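Local structure of Lin2722 protein (Listeria innocua, 3DS8) at residues A[3-8]-A[91-96]; A[31-36]-A[59-64]; A[35-40]-A[47-52]. The protein is of unknown function but belongs to a family of the alpha/beta hydrolase clan and probably acts as a hydrolase. All blocks are in the same frame, centred on the assembly; numbering follows the deposited sequence.

Contact 1 (A[3-8]-A[91-96])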
loop_
_atom_site.group_PDB
_atom_site.type_symbol
_atom_site.label_atom_id
_atom_site.label_comp_id
_atom_site.label_asym_id
_atom_site.label_seq_id
_atom_site.Cartn_x
_atom_site.Cartn_y
_atom_site.Cartn_z
ATOM N N GLN A 3 15.075 4.263 -12.959
ATOM C CA GLN A 3 14.218 3.078 -12.796
ATOM C C GLN A 3 13.283 3.338 -11.655
ATOM O O GLN A 3 13.712 3.940 -10.639
ATOM C CB GLN A 3 15.043 1.851 -12.424
ATOM C CG GLN A 3 15.780 1.196 -13.580
ATOM C CD GLN A 3 16.828 0.217 -13.094
ATOM O OE1 GLN A 3 16.770 -0.251 -11.964
ATOM N NE2 GLN A 3 17.790 -0.097 -13.946
ATOM N N ILE A 4 12.031 2.892 -11.771
ATOM C CA ILE A 4 11.130 3.033 -10.650
ATOM C C ILE A 4 10.725 1.646 -10.146
ATOM O O ILE A 4 9.959 0.954 -10.788
ATOM C CB ILE A 4 9.895 3.899 -10.960
ATOM C CG1 ILE A 4 10.331 5.307 -11.425
ATOM C CG2 ILE A 4 9.044 4.033 -9.675
ATOM C CD1 ILE A 4 9.147 6.304 -11.603
ATOM N N PRO A 5 11.264 1.248 -8.981
ATOM C CA PRO A 5 10.931 -0.049 -8.409
ATOM C C PRO A 5 9.520 -0.092 -7.863
ATOM O O PRO A 5 8.913 0.951 -7.578
ATOM C CB PRO A 5 11.956 -0.239 -7.283
ATOM C CG PRO A 5 12.321 1.133 -6.901
ATOM C CD PRO A 5 12.213 1.990 -8.141
ATOM N N ILE A 6 9.047 -1.303 -7.676
ATOM C CA ILE A 6 7.757 -1.541 -7.045
ATOM C C ILE A 6 7.997 -2.391 -5.800
ATOM O O ILE A 6 8.412 -3.541 -5.911
ATOM C CB ILE A 6 6.822 -2.290 -7.982
ATOM C CG1 ILE A 6 6.627 -1.519 -9.314
ATOM C CG2 ILE A 6 5.503 -2.645 -7.185
ATOM C CD1 ILE A 6 6.022 -2.403 -10.414
ATOM N N ILE A 7 7.796 -1.804 -4.621
ATOM C CA ILE A 7 7.945 -2.533 -3.355
ATOM C C ILE A 7 6.617 -3.219 -2.994
ATOM O O ILE A 7 5.551 -2.588 -2.974
ATOM C CB ILE A 7 8.459 -1.650 -2.227
ATOM C CG1 ILE A 7 8.846 -2.482 -1.009
ATOM C CG2 ILE A 7 7.474 -0.648 -1.725
ATOM C CD1 ILE A 7 9.823 -1.776 -0.140
ATOM N N LEU A 8 6.687 -4.506 -2.698
ATOM C CA LEU A 8 5.522 -5.328 -2.279
ATOM C C LEU A 8 5.671 -5.651 -0.806
ATOM O O LEU A 8 6.668 -6.261 -0.359
ATOM C CB LEU A 8 5.433 -6.632 -3.064
ATOM C CG LEU A 8 5.370 -6.439 -4.585
ATOM C CD1 LEU A 8 5.335 -7.848 -5.278
ATOM C CD2 LEU A 8 4.222 -5.500 -5.030
ATOM N N TYR A 91 21.448 1.482 -5.115
ATOM C CA TYR A 91 20.975 1.625 -6.487
ATOM C C TYR A 91 20.588 3.031 -6.924
ATOM O O TYR A 91 20.354 3.244 -8.116
ATOM C CB TYR A 91 19.773 0.712 -6.744
ATOM C CG TYR A 91 20.068 -0.763 -6.657
ATOM C CD1 TYR A 91 20.795 -1.396 -7.640
ATOM C CD2 TYR A 91 19.628 -1.516 -5.574
ATOM C CE1 TYR A 91 21.078 -2.750 -7.566
ATOM C CE2 TYR A 91 19.889 -2.880 -5.505
ATOM C CZ TYR A 91 20.608 -3.481 -6.505
ATOM O OH TYR A 91 20.879 -4.830 -6.445
ATOM N N GLY A 92 20.400 3.957 -5.993
ATOM C CA GLY A 92 20.135 5.359 -6.369
ATOM C C GLY A 92 18.706 5.787 -6.720
ATOM O O GLY A 92 18.491 6.955 -7.040
ATOM N N PHE A 93 17.727 4.882 -6.584
ATOM C CA PHE A 93 16.348 5.135 -6.971
ATOM C C PHE A 93 15.836 6.377 -6.267
ATOM O O PHE A 93 15.829 6.431 -5.052
ATOM C CB PHE A 93 15.426 3.983 -6.554
ATOM C CG PHE A 93 15.806 2.623 -7.091
ATOM C CD1 PHE A 93 15.995 2.415 -8.450
ATOM C CD2 PHE A 93 15.956 1.545 -6.233
ATOM C CE1 PHE A 93 16.319 1.138 -8.943
ATOM C CE2 PHE A 93 16.271 0.266 -6.712
ATOM C CZ PHE A 93 16.479 0.077 -8.070
ATOM N N THR A 94 15.339 7.350 -7.016
ATOM C CA THR A 94 14.814 8.548 -6.359
ATOM C C THR A 94 13.319 8.450 -6.045
ATOM O O THR A 94 12.832 9.188 -5.196
ATOM C CB THR A 94 15.071 9.777 -7.205
ATOM O OG1 THR A 94 14.517 9.562 -8.492
ATOM C CG2 THR A 94 16.579 10.025 -7.338
ATOM N N GLN A 95 12.617 7.569 -6.771
ATOM C CA GLN A 95 11.187 7.263 -6.554
ATOM C C GLN A 95 10.976 5.770 -6.472
ATOM O O GLN A 95 11.768 5.013 -7.005
ATOM C CB GLN A 95 10.331 7.763 -7.707
ATOM C CG GLN A 95 10.423 9.242 -7.974
ATOM C CD GLN A 95 9.453 9.654 -9.056
ATOM O OE1 GLN A 95 9.732 9.515 -10.250
ATOM N NE2 GLN A 95 8.311 10.152 -8.643
HETATM N N MSE A 96 9.866 5.362 -5.836
HETATM C CA MSE A 96 9.408 3.991 -5.869
HETATM C C MSE A 96 7.882 3.980 -5.761
HETATM O O MSE A 96 7.302 4.899 -5.223
HETATM C CB MSE A 96 9.977 3.237 -4.698
HETATM C CG MSE A 96 9.443 3.676 -3.416
HETATM SE SE MSE A 96 10.382 2.701 -1.978
HETATM C CE MSE A 96 8.956 2.709 -0.611
HETATM O O HOH W 1 13.672 6.337 -9.427
#

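Contact 2 (A[31-36]-A[59-64]). With SO4 (sulfate ion), chain E; SO4 (sulfate ion), chain D.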
loop_
_atom_site.group_PDB
_atom_site.type_symbol
_atom_site.label_atom_id
_atom_site.label_comp_id
_atom_site.label_asym_id
_atom_site.label_seq_id
_atom_site.Cartn_x
_atom_site.Cartn_y
_atom_site.Cartn_z
ATOM N N ARG A 31 4.410 -9.160 -17.860
ATOM C CA ARG A 31 5.809 -8.956 -18.231
ATOM C C ARG A 31 6.119 -7.469 -18.286
ATOM O O ARG A 31 6.874 -7.026 -19.156
ATOM C CB ARG A 31 6.170 -9.671 -19.539
ATOM C CG ARG A 31 6.086 -11.146 -19.385
ATOM C CD ARG A 31 6.593 -11.899 -20.580
ATOM N NE ARG A 31 5.724 -11.853 -21.745
ATOM C CZ ARG A 31 4.726 -12.695 -22.005
ATOM N NH1 ARG A 31 4.378 -13.651 -21.156
ATOM N NH2 ARG A 31 4.086 -12.586 -23.141
ATOM N N SER A 32 5.572 -6.742 -17.302
ATOM C CA SER A 32 5.835 -5.300 -17.126
ATOM C C SER A 32 7.023 -5.058 -16.197
ATOM O O SER A 32 7.591 -3.951 -16.190
ATOM C CB SER A 32 4.599 -4.580 -16.590
ATOM O OG SER A 32 4.006 -5.286 -15.519
ATOM N N SER A 33 7.363 -6.080 -15.415
ATOM C CA SER A 33 8.576 -6.079 -14.575
ATOM C C SER A 33 9.418 -7.244 -15.023
ATOM O O SER A 33 8.874 -8.283 -15.372
ATOM C CB SER A 33 8.249 -6.229 -13.092
ATOM O OG SER A 33 7.526 -5.128 -12.559
ATOM N N ASN A 34 10.742 -7.091 -15.026
ATOM C CA ASN A 34 11.595 -8.188 -15.524
ATOM C C ASN A 34 12.658 -8.687 -14.535
ATOM O O ASN A 34 13.424 -9.631 -14.843
ATOM C CB ASN A 34 12.194 -7.851 -16.880
ATOM C CG ASN A 34 13.248 -6.784 -16.822
ATOM O OD1 ASN A 34 13.525 -6.223 -15.761
ATOM N ND2 ASN A 34 13.830 -6.475 -17.978
ATOM N N GLU A 35 12.731 -8.057 -13.371
ATOM C CA GLU A 35 13.703 -8.468 -12.352
ATOM C C GLU A 35 13.128 -8.219 -10.957
ATOM O O GLU A 35 12.255 -7.364 -10.774
ATOM C CB GLU A 35 15.030 -7.712 -12.461
ATOM C CG GLU A 35 15.772 -7.843 -13.767
ATOM C CD GLU A 35 17.111 -7.085 -13.785
ATOM O OE1 GLU A 35 17.705 -6.877 -12.720
ATOM O OE2 GLU A 35 17.598 -6.758 -14.885
ATOM N N ALA A 36 13.620 -8.999 -9.987
ATOM C CA ALA A 36 13.186 -8.843 -8.600
ATOM C C ALA A 36 14.348 -9.049 -7.638
ATOM O O ALA A 36 15.319 -9.738 -7.954
ATOM C CB ALA A 36 12.076 -9.792 -8.239
ATOM N N ARG A 59 11.011 -1.897 -14.186
ATOM C CA ARG A 59 10.075 -1.892 -13.057
ATOM C C ARG A 59 10.432 -2.968 -12.028
ATOM O O ARG A 59 9.611 -3.805 -11.649
ATOM C CB ARG A 59 8.626 -2.055 -13.582
ATOM C CG ARG A 59 8.263 -0.955 -14.564
ATOM C CD ARG A 59 8.011 0.327 -13.810
ATOM N NE ARG A 59 6.670 0.364 -13.206
ATOM C CZ ARG A 59 6.344 0.978 -12.070
ATOM N NH1 ARG A 59 7.262 1.526 -11.266
ATOM N NH2 ARG A 59 5.076 0.997 -11.703
ATOM N N PRO A 60 11.662 -2.922 -11.527
ATOM C CA PRO A 60 12.110 -4.029 -10.687
ATOM C C PRO A 60 11.265 -4.144 -9.425
ATOM O O PRO A 60 10.907 -3.146 -8.813
ATOM C CB PRO A 60 13.562 -3.681 -10.379
ATOM C CG PRO A 60 13.619 -2.209 -10.528
ATOM C CD PRO A 60 12.701 -1.887 -11.659
ATOM N N ILE A 61 10.934 -5.370 -9.065
ATOM C CA ILE A 61 10.132 -5.662 -7.895
ATOM C C ILE A 61 11.026 -5.906 -6.659
ATOM O O ILE A 61 12.010 -6.670 -6.690
ATOM C CB ILE A 61 9.195 -6.851 -8.181
ATOM C CG1 ILE A 61 8.152 -6.433 -9.236
ATOM C CG2 ILE A 61 8.509 -7.368 -6.875
ATOM C CD1 ILE A 61 7.314 -7.595 -9.706
ATOM N N ILE A 62 10.679 -5.235 -5.575
ATOM C CA ILE A 62 11.311 -5.467 -4.279
ATOM C C ILE A 62 10.326 -6.199 -3.365
ATOM O O ILE A 62 9.349 -5.630 -2.863
ATOM C CB ILE A 62 11.781 -4.152 -3.630
ATOM C CG1 ILE A 62 12.564 -3.281 -4.634
ATOM C CG2 ILE A 62 12.544 -4.454 -2.281
ATOM C CD1 ILE A 62 13.839 -3.848 -5.224
ATOM N N LYS A 63 10.552 -7.488 -3.207
ATOM C CA LYS A 63 9.725 -8.306 -2.336
ATOM C C LYS A 63 10.226 -8.094 -0.918
ATOM O O LYS A 63 11.309 -8.526 -0.560
ATOM C CB LYS A 63 9.812 -9.775 -2.740
ATOM C CG LYS A 63 9.354 -10.012 -4.164
ATOM C CD LYS A 63 9.302 -11.507 -4.508
ATOM C CE LYS A 63 8.874 -11.719 -5.929
ATOM N NZ LYS A 63 8.913 -13.171 -6.289
ATOM N N PHE A 64 9.413 -7.450 -0.108
ATOM C CA PHE A 64 9.878 -7.011 1.204
ATOM C C PHE A 64 9.333 -7.874 2.340
ATOM O O PHE A 64 8.159 -8.245 2.336
ATOM C CB PHE A 64 9.514 -5.542 1.423
ATOM C CG PHE A 64 10.344 -4.886 2.453
ATOM C CD1 PHE A 64 11.554 -4.313 2.109
ATOM C CD2 PHE A 64 9.942 -4.871 3.773
ATOM C CE1 PHE A 64 12.359 -3.730 3.054
ATOM C CE2 PHE A 64 10.738 -4.277 4.742
ATOM C CZ PHE A 64 11.958 -3.708 4.387
HETATM S S SO4 E . 5.817 -9.444 -24.425
HETATM O O1 SO4 E . 4.802 -8.413 -24.150
HETATM O O2 SO4 E . 5.129 -10.638 -24.934
HETATM O O3 SO4 E . 6.790 -9.048 -25.478
HETATM O O4 SO4 E . 6.604 -9.690 -23.194
HETATM S S SO4 D . 12.500 -7.765 -20.598
HETATM O O1 SO4 D . 12.546 -6.454 -19.966
HETATM O O2 SO4 D . 11.100 -8.224 -20.616
HETATM O O3 SO4 D . 13.042 -7.624 -21.947
HETATM O O4 SO4 D . 13.324 -8.727 -19.870
#

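Contact 3 (A[35-40]-A[47-52])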
loop_
_atom_site.group_PDB
_atom_site.type_symbol
_atom_site.label_atom_id
_atom_site.label_comp_id
_atom_site.label_asym_id
_atom_site.label_seq_id
_atom_site.Cartn_x
_atom_site.Cartn_y
_atom_site.Cartn_z
ATOM N N GLU A 35 12.731 -8.057 -13.371
ATOM C CA GLU A 35 13.703 -8.468 -12.352
ATOM C C GLU A 35 13.128 -8.219 -10.957
ATOM O O GLU A 35 12.255 -7.364 -10.774
ATOM C CB GLU A 35 15.030 -7.712 -12.461
ATOM C CG GLU A 35 15.772 -7.843 -13.767
ATOM C CD GLU A 35 17.111 -7.085 -13.785
ATOM O OE1 GLU A 35 17.705 -6.877 -12.720
ATOM O OE2 GLU A 35 17.598 -6.758 -14.885
ATOM N N ALA A 36 13.620 -8.999 -9.987
ATOM C CA ALA A 36 13.186 -8.843 -8.600
ATOM C C ALA A 36 14.348 -9.049 -7.638
ATOM O O ALA A 36 15.319 -9.738 -7.954
ATOM C CB ALA A 36 12.076 -9.792 -8.239
ATOM N N LEU A 37 14.202 -8.441 -6.485
ATOM C CA LEU A 37 15.113 -8.548 -5.357
ATOM C C LEU A 37 14.240 -8.863 -4.119
ATOM O O LEU A 37 13.094 -8.419 -4.044
ATOM C CB LEU A 37 15.817 -7.194 -5.225
ATOM C CG LEU A 37 16.858 -6.905 -4.198
ATOM C CD1 LEU A 37 17.594 -5.593 -4.536
ATOM C CD2 LEU A 37 16.161 -6.827 -2.943
ATOM N N THR A 38 14.738 -9.687 -3.192
ATOM C CA THR A 38 14.061 -9.872 -1.905
ATOM C C THR A 38 14.858 -9.145 -0.829
ATOM O O THR A 38 16.074 -9.263 -0.778
ATOM C CB THR A 38 13.860 -11.365 -1.568
ATOM O OG1 THR A 38 12.925 -11.925 -2.502
ATOM C CG2 THR A 38 13.334 -11.566 -0.123
HETATM N N MSE A 39 14.177 -8.366 0.012
HETATM C CA MSE A 39 14.836 -7.656 1.094
HETATM C C MSE A 39 14.094 -7.947 2.359
HETATM O O MSE A 39 12.881 -7.918 2.369
HETATM C CB MSE A 39 14.791 -6.145 0.940
HETATM C CG MSE A 39 15.663 -5.562 -0.081
HETATM SE SE MSE A 39 15.654 -3.581 0.193
HETATM C CE MSE A 39 16.730 -3.421 1.735
ATOM N N THR A 40 14.815 -8.165 3.453
ATOM C CA THR A 40 14.134 -8.349 4.706
ATOM C C THR A 40 14.830 -7.534 5.796
ATOM O O THR A 40 16.030 -7.238 5.699
ATOM C CB THR A 40 14.116 -9.834 5.051
ATOM O OG1 THR A 40 15.443 -10.329 5.041
ATOM C CG2 THR A 40 13.308 -10.661 3.988
ATOM N N ILE A 47 19.682 -6.168 7.990
ATOM C CA ILE A 47 19.041 -5.914 6.690
ATOM C C ILE A 47 19.658 -6.928 5.728
ATOM O O ILE A 47 20.863 -7.063 5.686
ATOM C CB ILE A 47 19.372 -4.504 6.153
ATOM C CG1 ILE A 47 18.766 -3.407 7.017
ATOM C CG2 ILE A 47 18.853 -4.312 4.705
ATOM C CD1 ILE A 47 17.299 -3.455 7.077
ATOM N N LYS A 48 18.843 -7.585 4.940
ATOM C CA LYS A 48 19.336 -8.603 4.021
ATOM C C LYS A 48 18.764 -8.355 2.668
ATOM O O LYS A 48 17.561 -8.109 2.566
ATOM C CB LYS A 48 18.890 -9.976 4.476
ATOM C CG LYS A 48 19.473 -11.107 3.641
ATOM C CD LYS A 48 18.902 -12.541 4.008
ATOM C CE LYS A 48 18.453 -12.678 5.488
ATOM N NZ LYS A 48 18.203 -14.133 5.846
ATOM N N PHE A 49 19.626 -8.417 1.659
ATOM C CA PHE A 49 19.254 -8.342 0.248
ATOM C C PHE A 49 19.572 -9.706 -0.346
ATOM O O PHE A 49 20.677 -10.247 -0.113
ATOM C CB PHE A 49 20.155 -7.396 -0.570
ATOM C CG PHE A 49 20.130 -5.944 -0.175
ATOM C CD1 PHE A 49 19.566 -4.997 -1.025
ATOM C CD2 PHE A 49 20.769 -5.513 0.970
ATOM C CE1 PHE A 49 19.608 -3.623 -0.711
ATOM C CE2 PHE A 49 20.805 -4.129 1.310
ATOM C CZ PHE A 49 20.225 -3.195 0.467
ATOM N N GLU A 50 18.647 -10.228 -1.138
ATOM C CA GLU A 50 18.893 -11.424 -1.965
ATOM C C GLU A 50 18.569 -11.093 -3.407
ATOM O O GLU A 50 17.424 -10.742 -3.738
ATOM C CB GLU A 50 18.026 -12.583 -1.501
ATOM C CG GLU A 50 18.332 -13.047 -0.081
ATOM C CD GLU A 50 17.254 -14.005 0.459
ATOM O OE1 GLU A 50 16.177 -13.532 0.950
ATOM O OE2 GLU A 50 17.495 -15.238 0.385
ATOM N N GLY A 51 19.590 -11.169 -4.257
ATOM C CA GLY A 51 19.470 -10.842 -5.661
ATOM C C GLY A 51 20.218 -9.558 -5.992
ATOM O O GLY A 51 20.734 -8.880 -5.109
ATOM N N LYS A 52 20.274 -9.224 -7.256
ATOM C CA LYS A 52 20.966 -8.044 -7.720
ATOM C C LYS A 52 20.166 -7.523 -8.890
ATOM O O LYS A 52 19.849 -8.293 -9.797
ATOM C CB LYS A 52 22.370 -8.416 -8.206
ATOM C CG LYS A 52 23.157 -7.264 -8.867
ATOM C CD LYS A 52 23.598 -6.292 -7.802
ATOM C CE LYS A 52 24.178 -4.964 -8.330
ATOM N NZ LYS A 52 25.024 -4.321 -7.284
HETATM O O HOH W 2 18.238 -9.224 -11.685
HETATM O O HOH W 3 17.768 -10.607 -8.596
HETATM O O HOH W 4 16.017 -12.280 -5.857
HETATM O O HOH W 5 16.353 -11.088 2.082
#

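Contact 1 (A[3-8]-A[91-96])
Gln3 O accepts a hydrogen bond from a bound water 2.7 Å away, and the same water accepts one from Gln95 N, so a single solvent molecule joins the two backbones just ahead of strand 6-9 and at the start of strand 95-101. These are neighbouring parallel strands in the central sheet of an alpha/beta-hydrolase fold, and the contact lies at the N-terminal ends of both. The direct backbone bonds between them start just beyond, where Pro5 and Ile7 pair with Asp97; within the two segments the backbones meet through Pro5 O, which lies 3.5 Å from Met96 CA in a CA-H...O contact. Side-chain packing centres on the Phe93 ring. Pro5 CG sits over one face in a CH-pi contact, 3.9 Å from the ring centroid and 18° off the normal, while Tyr91 CB covers the opposite face toward its rim. At the edge, in the ring plane, Gln3 OE1 comes within 3.4 Å of Phe93 CE1. Gln3 is extended beyond CG, and its amide is turned 43° from the ring. Such an approach sets the carbonyl oxygen against the electropositive rim of the aromatic. Helix 73-91 packs on the ring as well, through Leu87. Pro5 CG has a second neighbour in Met96 CB. Selenomethionine Met96 starts with CG between its backbone N and carbonyl carbon (chi1 68°) and then runs extended, past Pro5, toward Ile7. There its methyl CE ends 3.8 Å from Ile7 CG2, near Met84 of helix 73-91.

Contact 2 (A[31-36]-A[59-64])
Ser33 OG donates a short hydrogen bond of 2.6 Å to Arg59 O, and a main-chain bond follows it, from Ile61 N to Glu35 O at 2.9 Å. The second begins the parallel pairing of strands 36-42 and 61-66 in the central sheet, with Ala36 and Ile61 as the bridge. The serine hydroxyl reaches its acceptor with OG anti to its own carbonyl carbon (chi1 -65°), and it meets the carbonyl tilted 20° from the plane. Weaker CA-H...O contacts supplement these bonds: Pro60 CA also approaches Glu35 O, and Ala36 CA lies 3.1 Å from Ile61 O. Apolar packing is modest. Ala36 CB faces Ile61 CB at 4.1 Å on the side covered by Met27 of helix 20-30, and Ile61 CG1 and CD1 lie against Ser33. Charged groups mostly turn elsewhere. Arg59 bends at chi2 and chi3 toward Ile4 O, Asp97 and Glu240, Glu35 bonds to Thr54, and Lys63 pairs with Asp20. Two sulfates, probably from the crystallisation liquor, bind the loop: Arg31 grips one at the edge of its guanidinium, NE to O4 at 2.7 Å and NH2 to O2 at 2.8 Å, and Asn34 ND2 bonds to O4 of the other. Before regular pairing sets in, then, a side-chain hydroxyl does the work of a backbone donor, leading the chain from helix 20-30 into the sheet.

Contact 3 (A[35-40]-A[47-52])
The Phe49 ring carries the methyl of selenomethionine Met39 over one face, CE 4.0 Å from the centroid and 22° off the normal, while Leu37 CD1 lies at its edge, near the ring plane, 4.1 Å from Phe49 CD1. Met39 bends at chi3 (74°), which folds CE back over the ring; its selenium sits obliquely, making this a Met-aromatic contact. The same CE touches Ile47 CG2 at 3.8 Å. Met39 and Phe49 form a non-hydrogen-bonded pair of the antiparallel hairpin 36-42/46-50, and their side chains run alongside each other. The flanking pairs, Thr38 with Glu50 and Thr40 with Lys48, are hydrogen-bonded, with two backbone bonds each; the shortest is Glu50 N to Thr38 O at 2.8 Å. Their side chains share the other face, where Thr38 CG2 lies beside Glu50 OE1 and Thr40 OG1 beside Lys48 CB. A water over this face lies 2.7 Å from Glu50 OE1, a probable hydrogen bond, and is also hydrogen-bonded to Thr40 OG1. Past the strand end, solvent takes over: one water joins Ala36 O to Lys52 N. Strand 46-50 is the outermost strand on this side of the sheet, whereas 36-42 pairs parallel with 61-66 along its other edge. Helix 73-91 covers the sheet face that carries Phe49; Arg90 touches Phe49, Asp86 touches Ile47 and Tyr91 touches Leu37.

In the fold
The three contacts follow one sheet from its margin inward: contact 3 joins the outermost strand 46-50 to 36-42, contact 2 joins 36-42 to 61-66, and contact 1 joins 6-9, the next strand in, to 95-101. Contact 3 is a surface contact and has a ladder of four antiparallel backbone bonds, whereas contacts 1 and 2 are partly buried and catch parallel strands at their beginnings, by packing and a water in one and by a serine hydroxyl and one backbone bond in the other. Contacts 2 and 3 share Glu35 and Ala36. A probable backbone bond from Ile62 N to Ile6 O ties contact 2 to contact 1, and another from Lys63 N to Leu37 O ties it to contact 3.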